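Local structure of alginate lyase AlgAT5 (Defluviitalea, 5ZQI) at residues Q149-L154 / V161-I166; V173-L178 / G240-S245; E91-N96 / P119-R124; R177-G180 / V185-D188. The protein probably depolymerises alginate by beta-elimination, as a lyase of polysaccharide lyase family 7 with a beta-sandwich fold. All blocks are in the same frame, centred on the assembly; numbering follows the deposited sequence.

Contact 1. Residues Q149-L154 / V161-I166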
loop_
_atom_site.group_PDB
_atom_site.type_symbol
_atom_site.label_atom_id
_atom_site.label_comp_id
_atom_site.label_asym_id
_atom_site.label_seq_id
_atom_site.Cartn_x
_atom_site.Cartn_y
_atom_site.Cartn_z
ATOM N N GLN A 149 7.759 -0.958 7.273
ATOM C CA GLN A 149 8.170 -1.395 5.939
ATOM C C GLN A 149 9.466 -0.710 5.539
ATOM O O GLN A 149 9.944 0.205 6.221
ATOM C CB GLN A 149 7.057 -1.121 4.908
ATOM C CG GLN A 149 6.712 0.386 4.729
ATOM C CD GLN A 149 5.595 0.622 3.751
ATOM O OE1 GLN A 149 5.349 -0.185 2.860
ATOM N NE2 GLN A 149 4.895 1.713 3.927
ATOM N N LYS A 150 10.046 -1.172 4.426
ATOM C CA LYS A 150 11.148 -0.468 3.774
ATOM C C LYS A 150 10.926 -0.554 2.277
ATOM O O LYS A 150 10.391 -1.551 1.790
ATOM C CB LYS A 150 12.496 -1.028 4.165
ATOM C CG LYS A 150 12.742 -2.452 3.718
ATOM C CD LYS A 150 14.091 -2.951 4.226
ATOM C CE LYS A 150 14.300 -4.394 3.864
ATOM N NZ LYS A 150 15.562 -4.906 4.499
ATOM N N ILE A 151 11.229 0.513 1.554
ATOM C CA ILE A 151 11.123 0.516 0.096
ATOM C C ILE A 151 12.487 0.151 -0.475
ATOM O O ILE A 151 13.504 0.732 -0.070
ATOM C CB ILE A 151 10.637 1.874 -0.428
ATOM C CG1 ILE A 151 9.315 2.271 0.240
ATOM C CG2 ILE A 151 10.542 1.826 -1.971
ATOM C CD1 ILE A 151 8.990 3.773 0.108
ATOM N N THR A 152 12.532 -0.839 -1.379
ATOM C CA THR A 152 13.811 -1.398 -1.803
ATOM C C THR A 152 14.179 -1.164 -3.263
ATOM O O THR A 152 15.354 -1.334 -3.611
ATOM C CB THR A 152 13.869 -2.907 -1.531
ATOM O OG1 THR A 152 12.757 -3.564 -2.152
ATOM C CG2 THR A 152 13.809 -3.196 -0.032
ATOM N N HIS A 153 13.238 -0.757 -4.113
ATOM C CA HIS A 153 13.560 -0.599 -5.525
ATOM C C HIS A 153 12.532 0.329 -6.151
ATOM O O HIS A 153 11.357 0.325 -5.775
ATOM C CB HIS A 153 13.577 -1.956 -6.247
ATOM C CG HIS A 153 14.356 -1.967 -7.525
ATOM N ND1 HIS A 153 15.687 -2.326 -7.597
ATOM C CD2 HIS A 153 13.964 -1.723 -8.796
ATOM C CE1 HIS A 153 16.089 -2.262 -8.854
ATOM N NE2 HIS A 153 15.068 -1.879 -9.599
ATOM N N LEU A 154 12.993 1.127 -7.116
ATOM C CA LEU A 154 12.201 2.117 -7.831
ATOM C C LEU A 154 12.401 1.957 -9.321
ATOM O O LEU A 154 13.472 1.544 -9.772
ATOM C CB LEU A 154 12.596 3.557 -7.448
ATOM C CG LEU A 154 12.368 3.962 -5.987
ATOM C CD1 LEU A 154 12.961 5.351 -5.777
ATOM C CD2 LEU A 154 10.917 3.912 -5.626
ATOM N N VAL A 161 6.683 5.431 -6.418
ATOM C CA VAL A 161 5.865 4.327 -5.917
ATOM C C VAL A 161 4.941 4.813 -4.809
ATOM O O VAL A 161 5.191 5.822 -4.147
ATOM C CB VAL A 161 6.709 3.134 -5.392
ATOM C CG1 VAL A 161 7.586 2.551 -6.501
ATOM C CG2 VAL A 161 7.507 3.557 -4.151
ATOM N N VAL A 162 3.867 4.035 -4.597
ATOM C CA VAL A 162 2.893 4.266 -3.527
ATOM C C VAL A 162 2.865 3.026 -2.650
ATOM O O VAL A 162 2.740 1.905 -3.158
ATOM C CB VAL A 162 1.499 4.589 -4.099
ATOM C CG1 VAL A 162 0.402 4.472 -3.032
ATOM C CG2 VAL A 162 1.464 6.004 -4.717
ATOM N N VAL A 163 2.921 3.234 -1.338
ATOM C CA VAL A 163 3.087 2.189 -0.338
ATOM C C VAL A 163 2.178 2.453 0.860
ATOM O O VAL A 163 2.618 2.637 2.000
ATOM C CB VAL A 163 4.561 2.111 0.075
ATOM C CG1 VAL A 163 5.414 1.647 -1.131
ATOM C CG2 VAL A 163 5.080 3.404 0.659
ATOM N N GLY A 164 0.898 2.513 0.595
ATOM C CA GLY A 164 -0.105 2.739 1.614
ATOM C C GLY A 164 -1.121 3.744 1.127
ATOM O O GLY A 164 -0.768 4.807 0.588
ATOM N N GLN A 165 -2.401 3.428 1.289
ATOM C CA GLN A 165 -3.452 4.333 0.879
ATOM C C GLN A 165 -4.662 4.264 1.804
ATOM O O GLN A 165 -4.939 3.244 2.454
ATOM C CB GLN A 165 -4.002 4.020 -0.522
ATOM C CG GLN A 165 -3.003 3.798 -1.603
ATOM C CD GLN A 165 -3.701 3.676 -2.949
ATOM O OE1 GLN A 165 -4.510 4.524 -3.309
ATOM N NE2 GLN A 165 -3.416 2.608 -3.686
ATOM N N ILE A 166 -5.429 5.358 1.796
ATOM C CA ILE A 166 -6.875 5.289 1.995
ATOM C C ILE A 166 -7.485 5.531 0.622
ATOM O O ILE A 166 -7.110 6.499 -0.041
ATOM C CB ILE A 166 -7.396 6.330 2.997
ATOM C CG1 ILE A 166 -6.819 6.103 4.385
ATOM C CG2 ILE A 166 -8.963 6.261 3.026
ATOM C CD1 ILE A 166 -7.152 7.285 5.350
#
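Gln149 reaches Val163 because CG sits between the backbone N and the carbonyl carbon (chi1 63°) and the chain stays extended beyond it. Ile151 takes another torsion, with CG1 beside the backbone N (chi1 -55°), and turns both its branches to the valines opposite. The two strands belong to the two facing sheets of the beta-sandwich. They run nearly antiparallel, with axes 9.6 Å apart, so side chains and not backbone pairing bridge the gap. Gln149 NE2 donates to Val163 O at 3.1 Å, almost straight (171°). The oxygen lies in the amide plane of Gln149, while the donor is tilted from the carbonyl plane of Val163. Gln149 OE1 is taken by Asn259 ND2, which fixes the rotation of the amide. Further along strand 149-153 the contact is apolar. Ile151 CD1 meets Val163 CG2 at 4.0 Å, and Ile151 CG2 passes alongside Val161 CG2 at 4.1 Å. Leu154 comes in broadside to Val161, its CD2 3.7 Å from both CG1 and CG2 of that valine. A leucine in place of Gln149 would probably leave Val163 O and Asn259 ND2 without these partners in the core. The sandwich interior here thus combines branched aliphatic packing with a buried Gln149 amide that joins Val163 O of one sheet to its own sheet, where Asn259 holds its other end.

Contact 2. Residues V173-L178 / G240-S245. With SO4 (sulfate ion), chain B.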
loop_
_atom_site.group_PDB
_atom_site.type_symbol
_atom_site.label_atom_id
_atom_site.label_comp_id
_atom_site.label_asym_id
_atom_site.label_seq_id
_atom_site.Cartn_x
_atom_site.Cartn_y
_atom_site.Cartn_z
ATOM N N VAL A 173 -7.878 8.729 -1.454
ATOM C CA VAL A 173 -8.129 9.810 -0.511
ATOM C C VAL A 173 -6.781 10.367 -0.065
ATOM O O VAL A 173 -6.507 11.560 -0.237
ATOM C CB VAL A 173 -8.981 9.304 0.660
ATOM C CG1 VAL A 173 -9.186 10.437 1.687
ATOM C CG2 VAL A 173 -10.367 8.824 0.201
ATOM N N ILE A 174 -5.911 9.512 0.455
ATOM C CA ILE A 174 -4.498 9.854 0.584
ATOM C C ILE A 174 -3.650 8.662 0.154
ATOM O O ILE A 174 -4.081 7.509 0.198
ATOM C CB ILE A 174 -4.087 10.303 2.009
ATOM C CG1 ILE A 174 -4.281 9.184 3.020
ATOM C CG2 ILE A 174 -4.798 11.575 2.422
ATOM C CD1 ILE A 174 -3.406 9.357 4.279
ATOM N N MET A 175 -2.411 8.962 -0.255
ATOM C CA MET A 175 -1.428 7.951 -0.586
ATOM C C MET A 175 -0.075 8.299 0.030
ATOM O O MET A 175 0.320 9.472 0.082
ATOM C CB MET A 175 -1.248 7.773 -2.108
ATOM C CG MET A 175 -2.547 7.463 -2.851
ATOM S SD MET A 175 -2.344 6.824 -4.512
ATOM C CE MET A 175 -1.504 8.220 -5.237
ATOM N N ILE A 176 0.619 7.269 0.503
ATOM C CA ILE A 176 1.997 7.375 0.961
ATOM C C ILE A 176 2.891 7.150 -0.251
ATOM O O ILE A 176 2.942 6.048 -0.789
ATOM C CB ILE A 176 2.286 6.370 2.081
ATOM C CG1 ILE A 176 1.214 6.451 3.181
ATOM C CG2 ILE A 176 3.703 6.602 2.663
ATOM C CD1 ILE A 176 1.037 7.814 3.848
ATOM N N ARG A 177 3.627 8.181 -0.651
ATOM C CA ARG A 177 4.273 8.221 -1.956
ATOM C C ARG A 177 5.758 8.514 -1.792
ATOM O O ARG A 177 6.146 9.424 -1.051
ATOM C CB ARG A 177 3.614 9.283 -2.818
ATOM C CG ARG A 177 4.041 9.285 -4.273
ATOM C CD ARG A 177 3.075 10.173 -5.105
ATOM N NE ARG A 177 3.533 10.227 -6.491
ATOM C CZ ARG A 177 2.823 9.882 -7.556
ATOM N NH1 ARG A 177 1.554 9.560 -7.436
ATOM N NH2 ARG A 177 3.386 9.934 -8.742
ATOM N N LEU A 178 6.581 7.772 -2.523
ATOM C CA LEU A 178 8.018 8.025 -2.616
ATOM C C LEU A 178 8.345 8.400 -4.053
ATOM O O LEU A 178 8.011 7.658 -4.978
ATOM C CB LEU A 178 8.830 6.816 -2.185
ATOM C CG LEU A 178 10.338 7.077 -2.181
ATOM C CD1 LEU A 178 10.808 8.009 -1.089
ATOM C CD2 LEU A 178 11.075 5.721 -2.097
ATOM N N GLY A 240 0.995 -2.254 0.272
ATOM C CA GLY A 240 1.766 -3.077 -0.628
ATOM C C GLY A 240 2.571 -2.201 -1.553
ATOM O O GLY A 240 3.151 -1.191 -1.114
ATOM N N MET A 241 2.585 -2.558 -2.838
ATOM C CA MET A 241 3.342 -1.815 -3.845
ATOM C C MET A 241 2.465 -1.424 -5.019
ATOM O O MET A 241 1.914 -2.289 -5.704
ATOM C CB MET A 241 4.543 -2.662 -4.327
ATOM C CG MET A 241 5.332 -2.081 -5.505
ATOM S SD MET A 241 5.846 -0.354 -5.282
ATOM C CE MET A 241 6.820 -0.487 -3.775
ATOM N N TYR A 242 2.353 -0.120 -5.257
ATOM C CA TYR A 242 1.583 0.466 -6.367
ATOM C C TYR A 242 2.567 1.309 -7.163
ATOM O O TYR A 242 2.921 2.425 -6.758
ATOM C CB TYR A 242 0.409 1.262 -5.821
ATOM C CG TYR A 242 -0.571 1.826 -6.815
ATOM C CD1 TYR A 242 -0.691 1.312 -8.105
ATOM C CD2 TYR A 242 -1.395 2.873 -6.449
ATOM C CE1 TYR A 242 -1.624 1.824 -9.000
ATOM C CE2 TYR A 242 -2.303 3.383 -7.328
ATOM C CZ TYR A 242 -2.417 2.855 -8.584
ATOM O OH TYR A 242 -3.347 3.394 -9.483
ATOM N N THR A 243 3.083 0.731 -8.247
ATOM C CA THR A 243 4.170 1.349 -9.008
ATOM C C THR A 243 3.636 2.423 -9.940
ATOM O O THR A 243 2.879 2.117 -10.862
ATOM C CB THR A 243 4.917 0.280 -9.790
ATOM O OG1 THR A 243 5.419 -0.691 -8.845
ATOM C CG2 THR A 243 6.094 0.877 -10.547
ATOM N N GLN A 244 4.055 3.679 -9.749
ATOM C CA GLN A 244 3.497 4.785 -10.543
ATOM C C GLN A 244 4.310 5.016 -11.813
ATOM O O GLN A 244 4.731 6.126 -12.120
ATOM C CB GLN A 244 3.405 6.069 -9.730
ATOM C CG GLN A 244 2.777 5.906 -8.375
ATOM C CD GLN A 244 1.315 5.624 -8.450
ATOM O OE1 GLN A 244 0.541 6.508 -8.804
ATOM N NE2 GLN A 244 0.919 4.407 -8.103
ATOM N N SER A 245 4.530 3.956 -12.569
ATOM C CA SER A 245 5.139 4.080 -13.884
ATOM C C SER A 245 4.654 2.948 -14.767
ATOM O O SER A 245 4.026 1.996 -14.305
ATOM C CB SER A 245 6.663 4.109 -13.788
ATOM O OG SER A 245 7.148 4.495 -15.059
HETATM S S SO4 B . 1.089 10.674 -11.812
HETATM O O1 SO4 B . 1.874 11.735 -12.444
HETATM O O2 SO4 B . 0.141 11.249 -10.858
HETATM O O3 SO4 B . 0.372 9.917 -12.834
HETATM O O4 SO4 B . 1.969 9.772 -11.072
HETATM O O HOH W 1 -0.059 8.811 -9.599
#
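Gln244 CG sits off-centre over one face of the Arg177 guanidinium, 3.7 Å from its plane. Round the rim of that group are Met175 CE, sulfate O4 and a water. The Tyr242 ring has Gln244 NE2 above its centre and Met175 SD near its edge, 4.4 Å from CE2. This is the concave sheet of the family 7 beta-sandwich; strands 172-179 and 241-243 flank strand 160-167, and the side chains meet across it. Residues 240-244 form the end of the YFKAGMYTQ motif, which lines the substrate groove in relatives. Gln244 is bent at chi2 (-70°), which swings its amide back so that NE2 donates to Tyr242 O at 3.1 Å, from above the carbonyl plane. Amide and guanidinium stand steeply, 78° apart. An alanine instead of Gln244 would probably uncover part of the guanidinium face and leave Tyr242 O without this donor. The sulfate, probably from the crystallisation liquor, is also held by Tyr118 and Lys158. The water accepts from Arg177 NH1 at 2.8 Å, and Arg177 NH2 donates to sulfate O4 at 2.7 Å.

Contact 3. Residues E91-N96 / P119-R124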
loop_
_atom_site.group_PDB
_atom_site.type_symbol
_atom_site.label_atom_id
_atom_site.label_comp_id
_atom_site.label_asym_id
_atom_site.label_seq_id
_atom_site.Cartn_x
_atom_site.Cartn_y
_atom_site.Cartn_z
ATOM N N GLU A 91 8.093 -14.323 -7.491
ATOM C CA GLU A 91 8.604 -13.014 -7.893
ATOM C C GLU A 91 7.868 -11.838 -7.268
ATOM O O GLU A 91 8.500 -10.831 -6.918
ATOM C CB GLU A 91 8.541 -12.859 -9.415
ATOM C CG GLU A 91 9.223 -11.582 -9.926
ATOM C CD GLU A 91 9.422 -11.566 -11.416
ATOM O OE1 GLU A 91 8.972 -12.510 -12.099
ATOM O OE2 GLU A 91 10.045 -10.595 -11.906
ATOM N N TYR A 92 6.548 -11.915 -7.136
ATOM C CA TYR A 92 5.766 -10.728 -6.806
ATOM C C TYR A 92 5.268 -10.638 -5.378
ATOM O O TYR A 92 5.011 -9.509 -4.928
ATOM C CB TYR A 92 4.552 -10.607 -7.770
ATOM C CG TYR A 92 4.973 -10.544 -9.222
ATOM C CD1 TYR A 92 5.799 -9.531 -9.681
ATOM C CD2 TYR A 92 4.587 -11.517 -10.116
ATOM C CE1 TYR A 92 6.192 -9.479 -10.996
ATOM C CE2 TYR A 92 5.012 -11.503 -11.420
ATOM C CZ TYR A 92 5.805 -10.497 -11.855
ATOM O OH TYR A 92 6.181 -10.489 -13.175
ATOM N N PHE A 93 5.165 -11.758 -4.650
ATOM C CA PHE A 93 4.491 -11.757 -3.334
ATOM C C PHE A 93 4.986 -12.947 -2.512
ATOM O O PHE A 93 4.470 -14.056 -2.637
ATOM C CB PHE A 93 2.982 -11.790 -3.516
ATOM C CG PHE A 93 2.172 -11.837 -2.229
ATOM C CD1 PHE A 93 2.027 -10.707 -1.451
ATOM C CD2 PHE A 93 1.534 -13.007 -1.826
ATOM C CE1 PHE A 93 1.253 -10.747 -0.311
ATOM C CE2 PHE A 93 0.775 -13.055 -0.691
ATOM C CZ PHE A 93 0.618 -11.900 0.077
ATOM N N HIS A 94 6.004 -12.708 -1.737
ATOM C CA HIS A 94 6.693 -13.782 -1.040
ATOM C C HIS A 94 7.484 -13.315 0.140
ATOM O O HIS A 94 7.728 -12.222 0.278
ATOM C CB HIS A 94 7.629 -14.496 -2.066
ATOM C CG HIS A 94 8.757 -13.695 -2.542
ATOM N ND1 HIS A 94 8.674 -12.880 -3.618
ATOM C CD2 HIS A 94 9.981 -13.511 -2.044
ATOM C CE1 HIS A 94 9.815 -12.252 -3.776
ATOM N NE2 HIS A 94 10.622 -12.615 -2.835
ATOM N N VAL A 95 7.873 -14.276 0.979
ATOM C CA VAL A 95 8.682 -13.926 2.143
ATOM C C VAL A 95 10.130 -13.697 1.718
ATOM O O VAL A 95 10.682 -14.429 0.878
ATOM C CB VAL A 95 8.584 -15.015 3.226
ATOM C CG1 VAL A 95 9.444 -14.677 4.454
ATOM C CG2 VAL A 95 7.114 -15.211 3.631
ATOM N N ASN A 96 10.764 -12.690 2.322
ATOM C CA ASN A 96 12.135 -12.372 1.976
ATOM C C ASN A 96 13.092 -13.467 2.469
ATOM O O ASN A 96 12.721 -14.400 3.194
ATOM C CB ASN A 96 12.529 -11.000 2.534
ATOM C CG ASN A 96 12.500 -10.917 4.070
ATOM O OD1 ASN A 96 12.262 -11.887 4.774
ATOM N ND2 ASN A 96 12.791 -9.740 4.586
ATOM N N PRO A 119 0.540 -0.528 -12.574
ATOM C CA PRO A 119 0.474 -1.884 -12.001
ATOM C C PRO A 119 0.703 -1.904 -10.504
ATOM O O PRO A 119 1.339 -1.021 -9.927
ATOM C CB PRO A 119 1.613 -2.596 -12.725
ATOM C CG PRO A 119 2.648 -1.483 -12.950
ATOM C CD PRO A 119 1.854 -0.237 -13.190
ATOM N N ARG A 120 0.187 -2.959 -9.881
ATOM C CA ARG A 120 0.302 -3.082 -8.441
ATOM C C ARG A 120 0.435 -4.535 -8.016
ATOM O O ARG A 120 -0.006 -5.452 -8.697
ATOM C CB ARG A 120 -0.908 -2.463 -7.718
ATOM C CG ARG A 120 -2.153 -3.301 -7.777
ATOM C CD ARG A 120 -3.359 -2.529 -7.310
ATOM N NE ARG A 120 -3.864 -1.607 -8.314
ATOM C CZ ARG A 120 -4.220 -0.339 -8.100
ATOM N NH1 ARG A 120 -4.074 0.224 -6.914
ATOM N NH2 ARG A 120 -4.729 0.338 -9.104
ATOM N N CYS A 121 1.036 -4.708 -6.831
ATOM C CA CYS A 121 0.929 -5.932 -6.030
ATOM C C CYS A 121 0.531 -5.437 -4.643
ATOM O O CYS A 121 1.386 -4.943 -3.887
ATOM C CB CYS A 121 2.210 -6.718 -6.012
ATOM S SG CYS A 121 1.905 -8.327 -5.244
ATOM N N GLU A 122 -0.781 -5.465 -4.359
ATOM C CA GLU A 122 -1.322 -4.620 -3.303
ATOM C C GLU A 122 -2.495 -5.266 -2.598
ATOM O O GLU A 122 -3.380 -5.843 -3.246
ATOM C CB GLU A 122 -1.766 -3.270 -3.897
ATOM C CG GLU A 122 -1.816 -2.113 -2.870
ATOM C CD GLU A 122 -2.344 -0.804 -3.450
ATOM O OE1 GLU A 122 -3.177 -0.834 -4.386
ATOM O OE2 GLU A 122 -1.931 0.290 -2.986
ATOM N N LEU A 123 -2.489 -5.137 -1.268
ATOM C CA LEU A 123 -3.581 -5.608 -0.426
ATOM C C LEU A 123 -4.686 -4.550 -0.298
ATOM O O LEU A 123 -4.418 -3.365 -0.160
ATOM C CB LEU A 123 -3.058 -5.979 0.974
ATOM C CG LEU A 123 -2.000 -7.076 1.044
ATOM C CD1 LEU A 123 -1.356 -7.084 2.439
ATOM C CD2 LEU A 123 -2.545 -8.406 0.708
ATOM N N ARG A 124 -5.939 -5.013 -0.320
ATOM C CA ARG A 124 -7.150 -4.205 -0.194
ATOM C C ARG A 124 -7.933 -4.689 1.018
ATOM O O ARG A 124 -8.173 -5.888 1.169
ATOM C CB ARG A 124 -7.968 -4.326 -1.470
ATOM C CG ARG A 124 -9.184 -3.406 -1.647
ATOM C CD ARG A 124 -10.429 -3.917 -0.926
ATOM N NE ARG A 124 -11.611 -3.251 -1.492
ATOM C CZ ARG A 124 -12.565 -2.651 -0.799
ATOM N NH1 ARG A 124 -13.577 -2.073 -1.451
ATOM N NH2 ARG A 124 -12.551 -2.668 0.524
#
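The backbones of Tyr92 and Cys121 come closest here, their CA atoms 6.9 Å apart, where a classic beta bulge at Tyr92 and Phe93, both facing His89, leads into strand 93-95. That strand is at the edge of one sheet of the sandwich. Cys121 is on strand 120-127 of the other. The contact is carried by one sulfur. With SG anti to the backbone N (chi1 -171°), Cys121 points its thiol between the two bulge residues. Cys121 SG is 3.3 Å from Tyr92 O. On the other side it touches Phe93 CB at 4.0 Å. The start of the Tyr92 side chain faces the cysteine, but its ring leads away. The Phe93 ring meets SG obliquely and continues to Leu69, Tyr87 and Val102. Leu123 also brings its end toward this side and packs on Trp67, Leu69 and Phe104. Glu122 points away from strand 93-95. Its OE1 takes a salt bridge from Arg120 NH1 at 2.9 Å, on the syn side of the carboxylate and in the plane of the guanidinium. Each end of the pair has further partners: Thr113 for Arg120, and Lys238 and Gln165 for Glu122. Cys121 and Leu123 therefore turn to the sandwich core, while Arg120 and Glu122 form a charged pair away from it. The sequence Arg-Cys-Glu-Leu is a variant of the R(S/T/N)EL motif of family 7 alginate lyases, with cysteine at the second position; the motif's polar residues lie in the substrate groove in relatives.

Contact 4. Residues R177-G180 / V185-D188; sequences RLEG and VEGD. With SO4 (sulfate ion), chain B.
Arg177 meets Glu186 across the beta hairpin of strands 172-179 and 182-187, on the concave sheet of the sandwich. The two are diagonal neighbours, since the backbone of Arg177 bonds to Phe184 and that of Glu186 to Met175. The arginine chain is extended from CG to NE, and CG is anti to the backbone N (chi1 -171°), which carries the guanidinium past the carboxylate. Glu186 OE2 comes over the guanidinium face opposite to the one covered by Gln244. The guanidinium and carboxylate planes are 39° apart, so the groups overlap at a slant. Glu186 OE1 completes the salt bridge with Arg177 NH1 at 3.1 Å, but the hydrogen bond is weak and bent (128°). Leu178 faces the core instead, on Val161 and Leu154. Glu179 returns to the charged side. Its OE2 accepts from Arg177 NE at 2.8 Å, on the anti side of the carboxylate and tilted from the guanidinium plane. Glu179 and Glu186 thus share one arginine, whose positive charge probably offsets the repulsion between their OE2 atoms, 4.5 Å apart. NH2 turns elsewhere, to His160 and the sulfate. At Gly180 the chain leaves the strand, its backbone bonded to Asp159. Beside the salt bridge, Glu186 OE2 also rests against the aliphatic end of the arginine, 3.3 Å from Arg177 CD.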
loop_
_atom_site.group_PDB
_atom_site.type_symbol
_atom_site.label_atom_id
_atom_site.label_comp_id
_atom_site.label_asym_id
_atom_site.label_seq_id
_atom_site.Cartn_x
_atom_site.Cartn_y
_atom_site.Cartn_z
ATOM N N ARG A 177 3.627 8.181 -0.651
ATOM C CA ARG A 177 4.273 8.221 -1.956
ATOM C C ARG A 177 5.758 8.514 -1.792
ATOM O O ARG A 177 6.146 9.424 -1.051
ATOM C CB ARG A 177 3.614 9.283 -2.818
ATOM C CG ARG A 177 4.041 9.285 -4.273
ATOM C CD ARG A 177 3.075 10.173 -5.105
ATOM N NE ARG A 177 3.533 10.227 -6.491
ATOM C CZ ARG A 177 2.823 9.882 -7.556
ATOM N NH1 ARG A 177 1.554 9.560 -7.436
ATOM N NH2 ARG A 177 3.386 9.934 -8.742
ATOM N N LEU A 178 6.581 7.772 -2.523
ATOM C CA LEU A 178 8.018 8.025 -2.616
ATOM C C LEU A 178 8.345 8.400 -4.053
ATOM O O LEU A 178 8.011 7.658 -4.978
ATOM C CB LEU A 178 8.830 6.816 -2.185
ATOM C CG LEU A 178 10.338 7.077 -2.181
ATOM C CD1 LEU A 178 10.808 8.009 -1.089
ATOM C CD2 LEU A 178 11.075 5.721 -2.097
ATOM N N GLU A 179 9.007 9.539 -4.233
ATOM C CA GLU A 179 9.527 9.988 -5.523
ATOM C C GLU A 179 11.020 10.197 -5.270
ATOM O O GLU A 179 11.408 11.176 -4.635
ATOM C CB GLU A 179 8.840 11.264 -6.002
ATOM C CG GLU A 179 7.350 11.087 -6.180
ATOM C CD GLU A 179 6.644 12.276 -6.735
ATOM O OE1 GLU A 179 7.192 13.404 -6.734
ATOM O OE2 GLU A 179 5.482 12.101 -7.160
ATOM N N GLY A 180 11.847 9.287 -5.732
ATOM C CA GLY A 180 13.278 9.376 -5.450
ATOM C C GLY A 180 13.559 9.277 -3.959
ATOM O O GLY A 180 13.198 8.283 -3.310
ATOM N N VAL A 185 3.018 12.569 1.780
ATOM C CA VAL A 185 1.606 12.216 1.689
ATOM C C VAL A 185 1.014 13.006 0.537
ATOM O O VAL A 185 1.154 14.245 0.488
ATOM C CB VAL A 185 0.846 12.501 2.998
ATOM C CG1 VAL A 185 -0.561 11.979 2.899
ATOM C CG2 VAL A 185 1.579 11.946 4.172
ATOM N N GLU A 186 0.368 12.294 -0.394
ATOM C CA GLU A 186 -0.293 12.882 -1.555
ATOM C C GLU A 186 -1.808 12.769 -1.415
ATOM O O GLU A 186 -2.332 11.774 -0.893
ATOM C CB GLU A 186 0.159 12.177 -2.839
ATOM C CG GLU A 186 -0.103 12.971 -4.095
ATOM C CD GLU A 186 0.236 12.210 -5.381
ATOM O OE1 GLU A 186 -0.438 11.179 -5.668
ATOM O OE2 GLU A 186 1.151 12.625 -6.098
ATOM N N GLY A 187 -2.511 13.822 -1.834
ATOM C CA GLY A 187 -3.948 13.814 -1.942
ATOM C C GLY A 187 -4.370 14.612 -3.155
ATOM O O GLY A 187 -3.846 15.701 -3.386
ATOM N N ASP A 188 -5.307 14.074 -3.931
ATOM C CA ASP A 188 -5.795 14.728 -5.154
ATOM C C ASP A 188 -4.627 15.077 -6.073
ATOM O O ASP A 188 -4.612 16.117 -6.740
ATOM C CB ASP A 188 -6.624 15.975 -4.829
ATOM C CG ASP A 188 -7.899 15.637 -4.085
ATOM O OD1 ASP A 188 -8.452 14.543 -4.325
ATOM O OD2 ASP A 188 -8.343 16.458 -3.256
HETATM S S SO4 B . 1.089 10.674 -11.812
HETATM O O1 SO4 B . 1.874 11.735 -12.444
HETATM O O2 SO4 B . 0.141 11.249 -10.858
HETATM O O3 SO4 B . 0.372 9.917 -12.834
HETATM O O4 SO4 B . 1.969 9.772 -11.072
#

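From the N terminus, contact 3 closes first, bringing residues 119-124 back against 91-96 and joining the edge of one sheet to the other. Contact 1 follows in series. It closes the short connection from 149-154 to 161-166 and again spans the two sheets. Contacts 2 and 4 both start on strand 172-179 and share Arg177 and Leu178. Contact 4 closes within its hairpin; contact 2 closes much later, at 240-245, so that residues 185-188 fall within its span. Neighbouring strands tie them together: 160-167 pairs with 172-179 and 241-243, and 241-243 pairs with 120-127. Contacts 3 and 4 sit on opposite sides of the chain's centre, with centres about 20 Å apart.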